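Local coordinates for PUM-HD domain-containing protein (Caenorhabditis elegans, PDB 7CGF), which binds RNA through its Pumilio homology domain, the part contained in this chain, and probably recognises the 3' untranslated regions of messenger RNAs, at residues Q52-S57 against Q88-Y93; F82-V87 against Q116-R121; R97-L102 against E128-P133. The protein carries 2 engineered substitutions. All coordinates share one frame; numbering follows the deposited sequence.

Contact 1: residues Q52-S57 against Q88-Y93; sequences QELASS and QKFFEY. With nucleotides of chain B.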
loop_
_atom_site.group_PDB
_atom_site.type_symbol
_atom_site.label_atom_id
_atom_site.label_comp_id
_atom_site.label_asym_id
_atom_site.label_seq_id
_atom_site.Cartn_x
_atom_site.Cartn_y
_atom_site.Cartn_z
ATOM N N GLN A 52 -17.610 -23.493 5.393
ATOM C CA GLN A 52 -17.989 -23.619 6.794
ATOM C C GLN A 52 -17.552 -24.961 7.354
ATOM O O GLN A 52 -17.071 -25.029 8.493
ATOM C CB GLN A 52 -19.491 -23.420 6.969
ATOM C CG GLN A 52 -19.909 -23.254 8.448
ATOM C CD GLN A 52 -18.932 -22.397 9.282
ATOM O OE1 GLN A 52 -18.341 -22.873 10.264
ATOM N NE2 GLN A 52 -18.778 -21.124 8.902
ATOM N N GLU A 53 -17.693 -26.038 6.565
ATOM C CA GLU A 53 -17.219 -27.346 7.012
ATOM C C GLU A 53 -15.710 -27.352 7.200
ATOM O O GLU A 53 -15.203 -27.920 8.171
ATOM C CB GLU A 53 -17.624 -28.434 6.017
ATOM C CG GLU A 53 -19.101 -28.703 5.990
ATOM C CD GLU A 53 -19.607 -29.175 7.337
ATOM O OE1 GLU A 53 -19.013 -30.128 7.887
ATOM O OE2 GLU A 53 -20.578 -28.575 7.847
ATOM N N LEU A 54 -14.971 -26.734 6.278
ATOM C CA LEU A 54 -13.519 -26.700 6.409
ATOM C C LEU A 54 -13.090 -25.909 7.632
ATOM O O LEU A 54 -12.026 -26.178 8.207
ATOM C CB LEU A 54 -12.882 -26.096 5.160
ATOM C CG LEU A 54 -12.901 -27.015 3.943
ATOM C CD1 LEU A 54 -12.359 -26.257 2.746
ATOM C CD2 LEU A 54 -12.047 -28.237 4.228
ATOM N N ALA A 55 -13.891 -24.921 8.035
ATOM C CA ALA A 55 -13.527 -24.104 9.186
ATOM C C ALA A 55 -13.914 -24.766 10.496
ATOM O O ALA A 55 -13.221 -24.587 11.503
ATOM C CB ALA A 55 -14.196 -22.732 9.093
ATOM N N SER A 56 -15.004 -25.529 10.500
ATOM C CA SER A 56 -15.585 -26.055 11.727
ATOM C C SER A 56 -15.282 -27.527 11.973
ATOM O O SER A 56 -15.436 -27.990 13.113
ATOM C CB SER A 56 -17.108 -25.858 11.713
ATOM O OG SER A 56 -17.754 -26.826 10.901
ATOM N N SER A 57 -14.863 -28.269 10.950
ATOM C CA SER A 57 -14.646 -29.701 11.115
ATOM C C SER A 57 -13.427 -29.988 11.985
ATOM O O SER A 57 -12.373 -29.362 11.845
ATOM C CB SER A 57 -14.472 -30.380 9.758
ATOM O OG SER A 57 -14.088 -31.737 9.921
ATOM N N GLN A 88 -8.465 -21.005 -1.156
ATOM C CA GLN A 88 -7.764 -20.289 -0.097
ATOM C C GLN A 88 -7.798 -21.040 1.228
ATOM O O GLN A 88 -6.872 -20.898 2.034
ATOM C CB GLN A 88 -8.364 -18.909 0.090
ATOM C CG GLN A 88 -7.976 -17.969 -0.992
ATOM C CD GLN A 88 -8.454 -16.569 -0.695
ATOM O OE1 GLN A 88 -8.080 -15.971 0.319
ATOM N NE2 GLN A 88 -9.315 -16.043 -1.565
ATOM N N LYS A 89 -8.862 -21.805 1.490
ATOM C CA LYS A 89 -8.934 -22.540 2.748
ATOM C C LYS A 89 -7.744 -23.470 2.929
ATOM O O LYS A 89 -7.326 -23.724 4.065
ATOM C CB LYS A 89 -10.226 -23.361 2.824
ATOM C CG LYS A 89 -11.488 -22.557 3.118
ATOM C CD LYS A 89 -11.348 -21.824 4.436
ATOM C CE LYS A 89 -12.681 -21.288 4.941
ATOM N NZ LYS A 89 -12.479 -20.472 6.194
ATOM N N PHE A 90 -7.204 -24.007 1.842
ATOM C CA PHE A 90 -6.100 -24.950 1.958
ATOM C C PHE A 90 -4.730 -24.280 1.985
ATOM O O PHE A 90 -3.710 -24.984 1.993
ATOM C CB PHE A 90 -6.186 -25.986 0.844
ATOM C CG PHE A 90 -7.284 -26.979 1.072
ATOM C CD1 PHE A 90 -7.128 -27.978 2.020
ATOM C CD2 PHE A 90 -8.480 -26.871 0.403
ATOM C CE1 PHE A 90 -8.153 -28.892 2.258
ATOM C CE2 PHE A 90 -9.508 -27.769 0.637
ATOM C CZ PHE A 90 -9.341 -28.789 1.562
ATOM N N PHE A 91 -4.674 -22.944 2.018
ATOM C CA PHE A 91 -3.440 -22.239 2.327
ATOM C C PHE A 91 -3.439 -21.680 3.742
ATOM O O PHE A 91 -2.490 -20.990 4.128
ATOM C CB PHE A 91 -3.198 -21.098 1.320
ATOM C CG PHE A 91 -2.602 -21.549 0.020
ATOM C CD1 PHE A 91 -1.420 -22.269 -0.001
ATOM C CD2 PHE A 91 -3.206 -21.227 -1.189
ATOM C CE1 PHE A 91 -0.856 -22.675 -1.195
ATOM C CE2 PHE A 91 -2.643 -21.621 -2.395
ATOM C CZ PHE A 91 -1.464 -22.362 -2.392
ATOM N N GLU A 92 -4.471 -21.964 4.526
ATOM C CA GLU A 92 -4.551 -21.439 5.878
ATOM C C GLU A 92 -3.599 -22.191 6.806
ATOM O O GLU A 92 -3.179 -23.320 6.531
ATOM C CB GLU A 92 -5.973 -21.546 6.435
ATOM C CG GLU A 92 -7.055 -20.776 5.674
ATOM C CD GLU A 92 -6.928 -19.257 5.785
ATOM O OE1 GLU A 92 -6.277 -18.752 6.735
ATOM O OE2 GLU A 92 -7.500 -18.565 4.910
ATOM N N TYR A 93 -3.255 -21.551 7.924
ATOM C CA TYR A 93 -2.619 -22.300 9.001
ATOM C C TYR A 93 -3.548 -23.431 9.422
ATOM O O TYR A 93 -4.767 -23.256 9.514
ATOM C CB TYR A 93 -2.326 -21.399 10.211
ATOM C CG TYR A 93 -1.445 -20.192 9.961
ATOM C CD1 TYR A 93 -0.294 -20.280 9.185
ATOM C CD2 TYR A 93 -1.769 -18.954 10.518
ATOM C CE1 TYR A 93 0.513 -19.163 8.965
ATOM C CE2 TYR A 93 -0.966 -17.833 10.309
ATOM C CZ TYR A 93 0.166 -17.944 9.533
ATOM O OH TYR A 93 0.946 -16.827 9.333
ATOM P P U B 7 -13.066 -4.678 -4.908
ATOM O OP1 U B 7 -14.323 -4.085 -5.458
ATOM O OP2 U B 7 -12.588 -4.326 -3.549
ATOM O "O5'" U B 7 -13.188 -6.253 -4.904
ATOM C "C5'" U B 7 -14.057 -6.891 -3.997
ATOM C "C4'" U B 7 -14.371 -8.263 -4.492
ATOM O "O4'" U B 7 -13.239 -9.128 -4.290
ATOM C "C3'" U B 7 -15.514 -8.968 -3.787
ATOM O "O3'" U B 7 -16.752 -8.569 -4.359
ATOM C "C2'" U B 7 -15.207 -10.459 -4.003
ATOM O "O2'" U B 7 -15.891 -10.932 -5.160
ATOM C "C1'" U B 7 -13.685 -10.466 -4.263
ATOM N N1 U B 7 -12.844 -11.232 -3.304
ATOM C C2 U B 7 -12.604 -12.550 -3.611
ATOM O O2 U B 7 -13.126 -13.077 -4.574
ATOM N N3 U B 7 -11.787 -13.237 -2.739
ATOM C C4 U B 7 -11.193 -12.710 -1.613
ATOM O O4 U B 7 -10.467 -13.419 -0.910
ATOM C C5 U B 7 -11.466 -11.327 -1.379
ATOM C C6 U B 7 -12.261 -10.644 -2.210
#

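Contact 2: residues F82-V87 against Q116-R121; sequences FGNYVV and QMYACR. With nucleotides of chain B.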
loop_
_atom_site.group_PDB
_atom_site.type_symbol
_atom_site.label_atom_id
_atom_site.label_comp_id
_atom_site.label_asym_id
_atom_site.label_seq_id
_atom_site.Cartn_x
_atom_site.Cartn_y
_atom_site.Cartn_z
ATOM N N PHE A 82 -16.711 -17.693 -6.567
ATOM C CA PHE A 82 -16.963 -18.445 -5.339
ATOM C C PHE A 82 -15.922 -19.514 -5.057
ATOM O O PHE A 82 -15.644 -19.791 -3.883
ATOM C CB PHE A 82 -18.355 -19.103 -5.400
ATOM C CG PHE A 82 -19.454 -18.116 -5.661
ATOM C CD1 PHE A 82 -19.554 -16.960 -4.890
ATOM C CD2 PHE A 82 -20.345 -18.308 -6.713
ATOM C CE1 PHE A 82 -20.539 -16.026 -5.126
ATOM C CE2 PHE A 82 -21.344 -17.390 -6.958
ATOM C CZ PHE A 82 -21.447 -16.243 -6.187
ATOM N N GLY A 83 -15.314 -20.093 -6.098
ATOM C CA GLY A 83 -14.348 -21.154 -5.904
ATOM C C GLY A 83 -13.032 -20.685 -5.322
ATOM O O GLY A 83 -12.322 -21.483 -4.693
ATOM N N ASN A 84 -12.691 -19.408 -5.495
ATOM C CA ASN A 84 -11.388 -18.983 -5.016
ATOM C C ASN A 84 -11.300 -19.107 -3.498
ATOM O O ASN A 84 -10.218 -19.384 -2.972
ATOM C CB ASN A 84 -11.072 -17.552 -5.501
ATOM C CG ASN A 84 -11.783 -16.470 -4.699
ATOM O OD1 ASN A 84 -11.258 -15.971 -3.697
ATOM N ND2 ASN A 84 -12.954 -16.070 -5.166
ATOM N N TYR A 85 -12.424 -18.951 -2.789
ATOM C CA TYR A 85 -12.399 -19.078 -1.329
ATOM C C TYR A 85 -12.105 -20.503 -0.897
ATOM O O TYR A 85 -11.460 -20.717 0.140
ATOM C CB TYR A 85 -13.730 -18.637 -0.723
ATOM C CG TYR A 85 -14.097 -17.234 -1.061
ATOM C CD1 TYR A 85 -13.487 -16.161 -0.432
ATOM C CD2 TYR A 85 -15.045 -16.979 -2.044
ATOM C CE1 TYR A 85 -13.838 -14.849 -0.766
ATOM C CE2 TYR A 85 -15.386 -15.709 -2.379
ATOM C CZ TYR A 85 -14.784 -14.647 -1.756
ATOM O OH TYR A 85 -15.160 -13.382 -2.114
ATOM N N VAL A 86 -12.620 -21.486 -1.647
ATOM C CA VAL A 86 -12.349 -22.891 -1.337
ATOM C C VAL A 86 -10.865 -23.186 -1.464
ATOM O O VAL A 86 -10.267 -23.830 -0.591
ATOM C CB VAL A 86 -13.190 -23.807 -2.241
ATOM C CG1 VAL A 86 -12.799 -25.292 -2.060
ATOM C CG2 VAL A 86 -14.657 -23.615 -1.948
ATOM N N VAL A 87 -10.232 -22.702 -2.538
ATOM C CA VAL A 87 -8.795 -22.886 -2.682
ATOM C C VAL A 87 -8.051 -22.218 -1.532
ATOM O O VAL A 87 -7.111 -22.795 -0.964
ATOM C CB VAL A 87 -8.301 -22.371 -4.045
ATOM C CG1 VAL A 87 -6.781 -22.640 -4.176
ATOM C CG2 VAL A 87 -9.099 -23.041 -5.188
ATOM N N GLN A 116 -5.342 -11.669 -12.405
ATOM C CA GLN A 116 -6.769 -11.972 -12.358
ATOM C C GLN A 116 -7.370 -11.583 -11.014
ATOM O O GLN A 116 -6.732 -11.738 -9.965
ATOM C CB GLN A 116 -6.977 -13.458 -12.655
ATOM C CG GLN A 116 -6.526 -13.791 -14.078
ATOM C CD GLN A 116 -6.439 -15.272 -14.378
ATOM O OE1 GLN A 116 -6.694 -16.114 -13.522
ATOM N NE2 GLN A 116 -6.050 -15.596 -15.602
ATOM N N MET A 117 -8.619 -11.090 -11.030
ATOM C CA MET A 117 -9.112 -10.448 -9.817
ATOM C C MET A 117 -9.419 -11.451 -8.718
ATOM O O MET A 117 -9.255 -11.126 -7.542
ATOM C CB MET A 117 -10.336 -9.582 -10.099
ATOM C CG MET A 117 -11.565 -10.309 -10.557
ATOM S SD MET A 117 -12.927 -9.095 -10.689
ATOM C CE MET A 117 -14.130 -10.099 -11.563
ATOM N N TYR A 118 -9.849 -12.671 -9.058
ATOM C CA TYR A 118 -10.052 -13.647 -7.988
ATOM C C TYR A 118 -8.791 -14.464 -7.705
ATOM O O TYR A 118 -8.430 -14.657 -6.541
ATOM C CB TYR A 118 -11.218 -14.580 -8.341
ATOM C CG TYR A 118 -12.509 -13.852 -8.637
ATOM C CD1 TYR A 118 -13.053 -12.943 -7.732
ATOM C CD2 TYR A 118 -13.197 -14.091 -9.823
ATOM C CE1 TYR A 118 -14.243 -12.268 -8.016
ATOM C CE2 TYR A 118 -14.379 -13.411 -10.112
ATOM C CZ TYR A 118 -14.902 -12.521 -9.206
ATOM O OH TYR A 118 -16.086 -11.851 -9.486
ATOM N N ALA A 119 -8.086 -14.906 -8.746
ATOM C CA ALA A 119 -6.899 -15.735 -8.538
ATOM C C ALA A 119 -5.789 -14.981 -7.811
ATOM O O ALA A 119 -5.023 -15.587 -7.049
ATOM C CB ALA A 119 -6.392 -16.263 -9.882
ATOM N N CYS A 120 -5.693 -13.663 -7.997
ATOM C CA CYS A 120 -4.650 -12.938 -7.279
ATOM C C CYS A 120 -4.884 -12.953 -5.768
ATOM O O CYS A 120 -3.929 -12.788 -5.002
ATOM C CB CYS A 120 -4.538 -11.495 -7.803
ATOM S SG CYS A 120 -5.701 -10.327 -7.098
ATOM N N ARG A 121 -6.130 -13.141 -5.324
ATOM C CA ARG A 121 -6.399 -13.268 -3.893
ATOM C C ARG A 121 -5.901 -14.604 -3.362
ATOM O O ARG A 121 -5.464 -14.685 -2.204
ATOM C CB ARG A 121 -7.899 -13.119 -3.611
ATOM C CG ARG A 121 -8.578 -11.918 -4.306
ATOM C CD ARG A 121 -7.851 -10.594 -4.021
ATOM N NE ARG A 121 -8.043 -10.095 -2.657
ATOM C CZ ARG A 121 -8.993 -9.232 -2.295
ATOM N NH1 ARG A 121 -9.068 -8.821 -1.039
ATOM N NH2 ARG A 121 -9.857 -8.770 -3.184
ATOM P P U B 7 -13.066 -4.678 -4.908
ATOM O OP1 U B 7 -14.323 -4.085 -5.458
ATOM O OP2 U B 7 -12.588 -4.326 -3.549
ATOM O "O5'" U B 7 -13.188 -6.253 -4.904
ATOM C "C5'" U B 7 -14.057 -6.891 -3.997
ATOM C "C4'" U B 7 -14.371 -8.263 -4.492
ATOM O "O4'" U B 7 -13.239 -9.128 -4.290
ATOM C "C3'" U B 7 -15.514 -8.968 -3.787
ATOM O "O3'" U B 7 -16.752 -8.569 -4.359
ATOM C "C2'" U B 7 -15.207 -10.459 -4.003
ATOM O "O2'" U B 7 -15.891 -10.932 -5.160
ATOM C "C1'" U B 7 -13.685 -10.466 -4.263
ATOM N N1 U B 7 -12.844 -11.232 -3.304
ATOM C C2 U B 7 -12.604 -12.550 -3.611
ATOM O O2 U B 7 -13.126 -13.077 -4.574
ATOM N N3 U B 7 -11.787 -13.237 -2.739
ATOM C C4 U B 7 -11.193 -12.710 -1.613
ATOM O O4 U B 7 -10.467 -13.419 -0.910
ATOM C C5 U B 7 -11.466 -11.327 -1.379
ATOM C C6 U B 7 -12.261 -10.644 -2.210
ATOM P P A B 8 -18.077 -8.488 -3.464
ATOM O OP1 A B 8 -19.098 -7.680 -4.187
ATOM O OP2 A B 8 -17.630 -8.221 -2.063
ATOM O "O5'" A B 8 -18.608 -9.980 -3.432
ATOM C "C5'" A B 8 -19.169 -10.587 -4.584
ATOM C "C4'" A B 8 -20.079 -11.715 -4.184
ATOM O "O4'" A B 8 -19.302 -12.738 -3.489
ATOM C "C3'" A B 8 -21.208 -11.320 -3.231
ATOM O "O3'" A B 8 -22.354 -12.113 -3.535
ATOM C "C2'" A B 8 -20.659 -11.750 -1.876
ATOM O "O2'" A B 8 -21.643 -11.961 -0.880
ATOM C "C1'" A B 8 -19.935 -13.037 -2.264
ATOM N N9 A B 8 -18.926 -13.502 -1.304
ATOM C C8 A B 8 -18.017 -12.745 -0.624
ATOM N N7 A B 8 -17.253 -13.446 0.188
ATOM C C5 A B 8 -17.685 -14.765 0.001
ATOM C C6 A B 8 -17.291 -15.991 0.552
ATOM N N6 A B 8 -16.309 -16.153 1.446
ATOM N N1 A B 8 -17.949 -17.101 0.144
ATOM C C2 A B 8 -18.938 -16.994 -0.749
ATOM N N3 A B 8 -19.385 -15.895 -1.334
ATOM C C4 A B 8 -18.718 -14.805 -0.917
ATOM P P A B 6 -8.740 -0.135 -6.508
ATOM O OP1 A B 6 -9.054 -0.203 -7.953
ATOM O OP2 A B 6 -9.684 0.426 -5.517
ATOM O "O5'" A B 6 -8.407 -1.619 -6.024
ATOM C "C5'" A B 6 -9.429 -2.437 -5.472
ATOM C "C4'" A B 6 -9.634 -3.702 -6.272
ATOM O "O4'" A B 6 -8.381 -4.406 -6.413
ATOM C "C3'" A B 6 -10.574 -4.705 -5.632
ATOM O "O3'" A B 6 -11.914 -4.416 -5.971
ATOM C "C2'" A B 6 -10.094 -6.054 -6.169
ATOM O "O2'" A B 6 -10.689 -6.327 -7.433
ATOM C "C1'" A B 6 -8.595 -5.804 -6.370
ATOM N N9 A B 6 -7.742 -6.363 -5.295
ATOM C C8 A B 6 -6.757 -7.314 -5.471
ATOM N N7 A B 6 -6.129 -7.639 -4.348
ATOM C C5 A B 6 -6.753 -6.850 -3.382
ATOM C C6 A B 6 -6.563 -6.719 -1.988
ATOM N N6 A B 6 -5.637 -7.400 -1.304
ATOM N N1 A B 6 -7.346 -5.857 -1.309
ATOM C C2 A B 6 -8.275 -5.160 -1.979
ATOM N N3 A B 6 -8.550 -5.194 -3.280
ATOM C C4 A B 6 -7.744 -6.056 -3.946
#

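Contact 3: residues R97-L102 against E128-P133; sequences RHWARL and EKINEP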
loop_
_atom_site.group_PDB
_atom_site.type_symbol
_atom_site.label_atom_id
_atom_site.label_comp_id
_atom_site.label_asym_id
_atom_site.label_seq_id
_atom_site.Cartn_x
_atom_site.Cartn_y
_atom_site.Cartn_z
ATOM N N ARG A 97 -0.002 -29.306 5.738
ATOM C CA ARG A 97 0.312 -30.561 5.068
ATOM C C ARG A 97 -0.027 -30.523 3.585
ATOM O O ARG A 97 0.470 -31.357 2.824
ATOM C CB ARG A 97 -0.440 -31.708 5.745
ATOM C CG ARG A 97 -1.954 -31.584 5.646
ATOM C CD ARG A 97 -2.651 -32.520 6.638
ATOM N NE ARG A 97 -4.104 -32.494 6.489
ATOM C CZ ARG A 97 -4.893 -31.561 7.008
ATOM N NH1 ARG A 97 -4.375 -30.564 7.717
ATOM N NH2 ARG A 97 -6.205 -31.622 6.821
ATOM N N HIS A 98 -0.863 -29.572 3.166
ATOM C CA HIS A 98 -1.327 -29.467 1.792
ATOM C C HIS A 98 -0.667 -28.343 1.006
ATOM O O HIS A 98 -0.874 -28.267 -0.209
ATOM C CB HIS A 98 -2.837 -29.249 1.781
ATOM C CG HIS A 98 -3.609 -30.450 2.216
ATOM N ND1 HIS A 98 -4.680 -30.375 3.080
ATOM C CD2 HIS A 98 -3.468 -31.756 1.896
ATOM C CE1 HIS A 98 -5.165 -31.587 3.274
ATOM N NE2 HIS A 98 -4.446 -32.442 2.571
ATOM N N TRP A 99 0.133 -27.498 1.658
ATOM C CA TRP A 99 0.644 -26.292 1.007
ATOM C C TRP A 99 1.482 -26.626 -0.221
ATOM O O TRP A 99 1.315 -26.016 -1.285
ATOM C CB TRP A 99 1.479 -25.480 1.987
ATOM C CG TRP A 99 0.730 -24.784 3.060
ATOM C CD1 TRP A 99 -0.627 -24.671 3.206
ATOM C CD2 TRP A 99 1.312 -24.094 4.157
ATOM N NE1 TRP A 99 -0.919 -23.939 4.333
ATOM C CE2 TRP A 99 0.253 -23.568 4.932
ATOM C CE3 TRP A 99 2.631 -23.869 4.566
ATOM C CZ2 TRP A 99 0.474 -22.831 6.094
ATOM C CZ3 TRP A 99 2.850 -23.138 5.711
ATOM C CH2 TRP A 99 1.774 -22.618 6.462
ATOM N N ALA A 100 2.417 -27.575 -0.088
ATOM C CA ALA A 100 3.320 -27.853 -1.200
ATOM C C ALA A 100 2.572 -28.434 -2.395
ATOM O O ALA A 100 2.817 -28.031 -3.538
ATOM C CB ALA A 100 4.444 -28.786 -0.751
ATOM N N ARG A 101 1.644 -29.368 -2.155
ATOM C CA ARG A 101 0.871 -29.936 -3.251
ATOM C C ARG A 101 0.006 -28.880 -3.922
ATOM O O ARG A 101 -0.173 -28.904 -5.146
ATOM C CB ARG A 101 -0.007 -31.089 -2.759
ATOM C CG ARG A 101 0.753 -32.368 -2.458
ATOM C CD ARG A 101 -0.204 -33.432 -1.913
ATOM N NE ARG A 101 -1.267 -33.744 -2.868
ATOM C CZ ARG A 101 -2.349 -34.460 -2.573
ATOM N NH1 ARG A 101 -3.272 -34.693 -3.504
ATOM N NH2 ARG A 101 -2.513 -34.932 -1.341
ATOM N N LEU A 102 -0.526 -27.937 -3.140
ATOM C CA LEU A 102 -1.393 -26.918 -3.724
ATOM C C LEU A 102 -0.584 -25.903 -4.530
ATOM O O LEU A 102 -1.019 -25.472 -5.602
ATOM C CB LEU A 102 -2.214 -26.237 -2.621
ATOM C CG LEU A 102 -3.313 -25.290 -3.101
ATOM C CD1 LEU A 102 -4.217 -25.987 -4.094
ATOM C CD2 LEU A 102 -4.096 -24.728 -1.928
ATOM N N GLU A 128 0.874 -14.863 2.197
ATOM C CA GLU A 128 0.638 -14.469 3.578
ATOM C C GLU A 128 0.932 -15.593 4.558
ATOM O O GLU A 128 1.331 -15.328 5.699
ATOM C CB GLU A 128 -0.816 -14.022 3.727
ATOM C CG GLU A 128 -1.300 -13.791 5.141
ATOM C CD GLU A 128 -0.701 -12.563 5.784
ATOM O OE1 GLU A 128 -0.178 -11.689 5.045
ATOM O OE2 GLU A 128 -0.770 -12.476 7.033
ATOM N N LYS A 129 0.755 -16.842 4.143
ATOM C CA LYS A 129 0.725 -17.961 5.086
ATOM C C LYS A 129 1.895 -18.930 4.973
ATOM O O LYS A 129 2.363 -19.442 6.001
ATOM C CB LYS A 129 -0.573 -18.751 4.918
ATOM C CG LYS A 129 -1.855 -17.934 5.165
ATOM C CD LYS A 129 -2.014 -17.555 6.619
ATOM C CE LYS A 129 -3.356 -16.864 6.862
ATOM N NZ LYS A 129 -3.578 -16.525 8.294
ATOM N N ILE A 130 2.381 -19.213 3.768
ATOM C CA ILE A 130 3.237 -20.379 3.571
ATOM C C ILE A 130 4.694 -20.102 3.913
ATOM O O ILE A 130 5.126 -18.948 4.050
ATOM C CB ILE A 130 3.119 -20.922 2.135
ATOM C CG1 ILE A 130 3.763 -19.958 1.124
ATOM C CG2 ILE A 130 1.662 -21.241 1.809
ATOM C CD1 ILE A 130 3.440 -20.276 -0.345
ATOM N N ASN A 131 5.465 -21.176 4.045
ATOM C CA ASN A 131 6.862 -21.071 4.442
ATOM C C ASN A 131 7.722 -20.496 3.311
ATOM O O ASN A 131 7.332 -20.462 2.141
ATOM C CB ASN A 131 7.385 -22.444 4.865
ATOM C CG ASN A 131 7.098 -23.505 3.835
ATOM O OD1 ASN A 131 7.730 -23.551 2.780
ATOM N ND2 ASN A 131 6.122 -24.352 4.119
ATOM N N GLU A 132 8.926 -20.061 3.683
ATOM C CA GLU A 132 9.756 -19.304 2.749
ATOM C C GLU A 132 10.120 -20.060 1.472
ATOM O O GLU A 132 10.056 -19.444 0.394
ATOM C CB GLU A 132 11.010 -18.821 3.482
ATOM C CG GLU A 132 11.862 -17.875 2.680
ATOM C CD GLU A 132 13.042 -17.412 3.485
ATOM O OE1 GLU A 132 14.060 -18.147 3.524
ATOM O OE2 GLU A 132 12.924 -16.345 4.111
ATOM N N PRO A 133 10.514 -21.344 1.498
ATOM C CA PRO A 133 10.772 -22.048 0.232
ATOM C C PRO A 133 9.611 -22.035 -0.745
ATOM O O PRO A 133 9.828 -21.949 -1.956
ATOM C CB PRO A 133 11.092 -23.477 0.702
ATOM C CG PRO A 133 11.701 -23.272 2.036
ATOM C CD PRO A 133 10.905 -22.170 2.659
#

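Contact 1: residues Q52-S57 against Q88-Y93
Leu54 turns its two methyl groups on Lys89 and Phe90, a worked case of one branched side chain joining two repeats. CD1 packs mainly on Lys89, 3.6 Å from its CB, and also brushes the Phe90 ring; the aliphatic root of the lysine, rather than its amine, packs on the leucine. CD2 reaches Phe90 at the ring atom CZ, 3.8 Å away, and the two side chains cross at about a right angle. The lysine chain bends at chi2 (-59°) and then runs out straight, which carries NZ past the leucine to 4.1 Å from CB of Ala55 on the exposed margin. Gln88, one residue earlier, serves the RNA instead: its NE2 gives O4 of U7 of chain B a nearly straight hydrogen bond (2.9 Å, 174°), while its OE1 accepts from Lys125. A leucine in its place would probably leave the uracil O4 without this donor and Lys125 without that acceptor. The contact joins helix 44-56 to helix 83-89 and the type I turn Lys89 to Glu92, in successive predicted Pumilio repeats; Lys63 of helix 60-65 touches Leu54, and the rings of Phe67 and His98 meet Phe90, as does Leu102 of helix 99-106.

Contact 2: residues F82-V87 against Q116-R121
On the RNA-reading face of the Pumilio repeats, Asn84 and Tyr118 pack against each other beside the N3 and O2 atoms of a uracil; the direct contact between the two segments is small, and both also touch the same base. CB of Tyr118 comes to 3.9 Å from ND2 of Asn84, and its ring atom CD1 lies 3.2 Å from O2 of U7 of chain B. The asparagine amide, with CG held between the backbone N and the carbonyl carbon (chi1 78°), meets the Watson-Crick edge of that base. Its OD1 accepts from N3 of U7 of chain B at 2.9 Å along an almost straight line (169°), and its ND2 gives a weaker, bent bond to O2 of the same base at 3.1 Å. Arg121 slides its guanidinium between neighbouring bases: C5 of A6 of chain B lies 3.4 Å above one face and C5 of U7 of chain B 3.3 Å above the other. Tyr85 lays one ring face against A8 of chain B. Asn84 and Gln88, which also donates weakly to OD1, supply the edge-reading pair, and Tyr85 the stacking residue, of the Asn-Tyr-Gln set associated with uracil in PUF proteins. Because ND2 also donates to the carbonyl of Asp80, the amide is probably kept from flipping. OD1 then faces the N3-H of uracil; a neutral cytosine, whose N3 is an acceptor, would probably fail to supply that proton.

Contact 3: residues R97-L102 against E128-P133
Ahead of Trp99, the residue that meets Lys129, Ile130 and Asn131, the segment 97-102 is turned back toward the preceding predicted repeat: Arg97 forms a salt bridge with Asp64 and His98 stacks on Phe67, while ND1 of His98 bonds to Glu95 of its own repeat. Trp99 then swings its indole across the boundary to the next one. The six-membered ring is laid over the backbone of Ile130, whose CA makes a CH-pi contact 3.8 Å from the ring centroid and 25° off its normal. CG2 of Ile130 rests on the same indole, 3.7 Å from CD2 of Trp99; it is the branch that faces the ring because CG1 takes the position between the backbone N and the carbonyl carbon (chi1 70°). At the far end, CH2 of Trp99 approaches the carbonyl O of Lys129 to 3.3 Å. ND2 of Asn131 lies near the ring plane at its edge, 3.6 Å from CE3 of Trp99, with the amide turned 43° from the indole. This is the junction between the two helices 119-129 and 132-142: Ile130 is the first residue to leave helical geometry, and Asn131 is the N-cap of the next helix, its side chain capping a backbone N farther on. The indole is fixed at its nitrogen too, since NE1 donates to the carbonyl of Glu92, and Leu134 touches it. Beyond Trp99, Arg101 pairs with Asp68, and Leu102, its N bonded to O of His98, packs on Phe90 and Phe91.

How the contacts relate
All three contacts join neighbouring predicted Pumilio repeats and all are partly buried, yet their chemistry changes across the thickness of the superhelix. Contact 2 lies on the RNA face and is polar, its two segments touching lightly and sharing a base; contact 3, whose nearest atom is about 9 Å from the nucleic acid, is built on an indole packed against aliphatic groups, with an amide at its edge. Contact 1 is mixed, apolar between its segments but sending one amide to the RNA. Helix 83-89 serves contacts 1 and 2, helix 119-129 contacts 2 and 3. Contact 1 closes before contact 3 opens, but the two touch where the backbone of Phe91 meets the side chain of Lys129.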